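Local coordinates for PROTEIN (hypothetical protein EF0366) (Enterococcus faecalis, PDB 1VPY), which is of unknown function but belongs to the DUF72 family and folds as a TIM-type alpha/beta barrel, at residues 129-134 against 154-159. Numbering follows the deposited sequence.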
loop_
_atom_site.group_PDB
_atom_site.type_symbol
_atom_site.label_atom_id
_atom_site.label_comp_id
_atom_site.label_asym_id
_atom_site.label_seq_id
_atom_site.Cartn_x
_atom_site.Cartn_y
_atom_site.Cartn_z
ATOM N N LYS A 129 -19.657 -12.614 -1.546
ATOM C CA LYS A 129 -20.689 -11.578 -1.620
ATOM C C LYS A 129 -20.668 -10.717 -0.362
ATOM O O LYS A 129 -20.783 -9.489 -0.440
ATOM C CB LYS A 129 -22.076 -12.203 -1.820
ATOM N N GLU A 130 -20.492 -11.378 0.784
ATOM C CA GLU A 130 -20.406 -10.727 2.087
ATOM C C GLU A 130 -19.407 -9.577 2.086
ATOM O O GLU A 130 -19.772 -8.428 2.344
ATOM C CB GLU A 130 -20.047 -11.748 3.177
ATOM C CG GLU A 130 -21.246 -12.380 3.891
ATOM C CD GLU A 130 -22.041 -13.365 3.027
ATOM O OE1 GLU A 130 -21.593 -13.702 1.905
ATOM O OE2 GLU A 130 -23.124 -13.812 3.482
ATOM N N ASN A 131 -18.152 -9.869 1.773
ATOM C CA ASN A 131 -17.138 -8.841 1.916
ATOM C C ASN A 131 -16.767 -8.049 0.664
ATOM O O ASN A 131 -15.917 -7.157 0.707
ATOM C CB ASN A 131 -15.930 -9.331 2.737
ATOM C CG ASN A 131 -15.263 -10.556 2.149
ATOM O OD1 ASN A 131 -15.109 -10.677 0.931
ATOM N ND2 ASN A 131 -14.840 -11.470 3.019
ATOM N N VAL A 132 -17.419 -8.375 -0.452
ATOM C CA VAL A 132 -17.519 -7.446 -1.580
ATOM C C VAL A 132 -18.360 -6.264 -1.074
ATOM O O VAL A 132 -17.973 -5.100 -1.230
ATOM C CB VAL A 132 -18.167 -8.110 -2.835
ATOM C CG1 VAL A 132 -18.696 -7.066 -3.811
ATOM C CG2 VAL A 132 -17.179 -9.038 -3.533
ATOM N N ALA A 133 -19.491 -6.587 -0.440
ATOM C CA ALA A 133 -20.357 -5.599 0.211
ATOM C C ALA A 133 -19.672 -4.882 1.382
ATOM O O ALA A 133 -20.149 -3.837 1.833
ATOM C CB ALA A 133 -21.662 -6.247 0.670
ATOM N N TYR A 134 -18.571 -5.448 1.876
ATOM C CA TYR A 134 -17.735 -4.767 2.861
ATOM C C TYR A 134 -16.795 -3.773 2.189
ATOM O O TYR A 134 -16.500 -2.720 2.756
ATOM C CB TYR A 134 -16.932 -5.755 3.717
ATOM C CG TYR A 134 -16.109 -5.077 4.797
ATOM C CD1 TYR A 134 -16.689 -4.715 6.014
ATOM C CD2 TYR A 134 -14.759 -4.786 4.597
ATOM C CE1 TYR A 134 -15.948 -4.083 7.003
ATOM C CE2 TYR A 134 -14.006 -4.154 5.583
ATOM C CZ TYR A 134 -14.613 -3.805 6.781
ATOM O OH TYR A 134 -13.890 -3.182 7.762
ATOM N N ASN A 154 -6.155 -15.632 -3.656
ATOM C CA ASN A 154 -6.147 -15.783 -5.112
ATOM C C ASN A 154 -7.514 -15.972 -5.780
ATOM O O ASN A 154 -7.598 -15.944 -7.010
ATOM C CB ASN A 154 -5.206 -16.913 -5.536
ATOM C CG ASN A 154 -5.881 -18.269 -5.505
ATOM O OD1 ASN A 154 -6.176 -18.850 -6.551
ATOM N ND2 ASN A 154 -6.151 -18.772 -4.305
ATOM N N SER A 155 -8.573 -16.170 -4.992
ATOM C CA SER A 155 -9.914 -16.372 -5.564
ATOM C C SER A 155 -10.415 -15.106 -6.259
ATOM O O SER A 155 -11.140 -15.187 -7.251
ATOM C CB SER A 155 -10.926 -16.866 -4.517
ATOM O OG SER A 155 -11.294 -15.839 -3.609
ATOM N N TRP A 156 -10.013 -13.950 -5.730
ATOM C CA TRP A 156 -10.207 -12.651 -6.383
ATOM C C TRP A 156 -9.589 -12.614 -7.783
ATOM O O TRP A 156 -10.027 -11.843 -8.638
ATOM C CB TRP A 156 -9.557 -11.533 -5.566
ATOM C CG TRP A 156 -10.128 -11.310 -4.197
ATOM C CD1 TRP A 156 -9.546 -11.637 -3.004
ATOM C CD2 TRP A 156 -11.376 -10.683 -3.874
ATOM N NE1 TRP A 156 -10.358 -11.263 -1.961
ATOM C CE2 TRP A 156 -11.490 -10.679 -2.466
ATOM C CE3 TRP A 156 -12.415 -10.132 -4.636
ATOM C CZ2 TRP A 156 -12.597 -10.138 -1.805
ATOM C CZ3 TRP A 156 -13.518 -9.601 -3.977
ATOM C CH2 TRP A 156 -13.598 -9.607 -2.575
ATOM N N TYR A 157 -8.565 -13.438 -7.997
ATOM C CA TYR A 157 -7.784 -13.428 -9.231
ATOM C C TYR A 157 -8.089 -14.585 -10.180
ATOM O O TYR A 157 -7.561 -14.618 -11.296
ATOM C CB TYR A 157 -6.293 -13.412 -8.899
ATOM C CG TYR A 157 -5.830 -12.132 -8.243
ATOM C CD1 TYR A 157 -5.402 -11.047 -9.011
ATOM C CD2 TYR A 157 -5.817 -12.005 -6.856
ATOM C CE1 TYR A 157 -4.968 -9.866 -8.411
ATOM C CE2 TYR A 157 -5.388 -10.827 -6.244
ATOM C CZ TYR A 157 -4.962 -9.763 -7.028
ATOM O OH TYR A 157 -4.535 -8.603 -6.424
ATOM N N GLN A 158 -8.932 -15.522 -9.736
ATOM C CA GLN A 158 -9.312 -16.689 -10.535
ATOM C C GLN A 158 -9.884 -16.263 -11.887
ATOM O O GLN A 158 -10.675 -15.319 -11.950
ATOM C CB GLN A 158 -10.315 -17.573 -9.780
ATOM C CG GLN A 158 -9.672 -18.588 -8.839
ATOM N N PRO A 159 -9.475 -16.955 -12.972
ATOM C CA PRO A 159 -9.905 -16.675 -14.345
ATOM C C PRO A 159 -11.346 -16.156 -14.463
ATOM O O PRO A 159 -11.574 -15.122 -15.100
ATOM C CB PRO A 159 -9.781 -18.042 -15.023
ATOM C CG PRO A 159 -8.648 -18.712 -14.308
ATOM C CD PRO A 159 -8.535 -18.094 -12.929
#
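At the C-terminal end of the TIM-barrel strands, away from the barrel's centre, W156, from the loop that follows strand 147-150, reaches across to the first turn of helix 129-141 and meets V132 and N131 there. The two backbones stay well apart, 10.2 Å between the CA atoms of V132 and W156, and the indole bridges the gap with its six-membered ring leading. With CG beside its own backbone N and anti to the carbonyl carbon (chi1 -63°), this torsion of W156 carries the six-membered ring across to helix 129-141. V132 CG2 lies at the ring edge, near the ring plane, 3.7 Å from W156 CZ3 and almost as close to CH2, an apolar van der Waals contact of one methyl with the rim of the indole. The amide end of N131 lies obliquely near the neighbouring part of the same ring, by W156 CZ2 and CH2, its plane turned 36° from that of the indole. The contact is slight, burying 105 Å² over both sides. The polar edge of the indole is satisfied by another partner: W156 NE1 donates to the carbonyl O of F125, in the loop leading into helix 129-141, which helps set the turn of the ring. S155 OG accepts a hydrogen bond from C127 N, so two consecutive residues tie this loop to the approach of the helix. Helix 162-171 also packs here, M165 on W156 and F168 on V132, and L151 touches the indole as well; the indole thus packs between the start of helix 129-141 and helix 162-171, the next barrel helix.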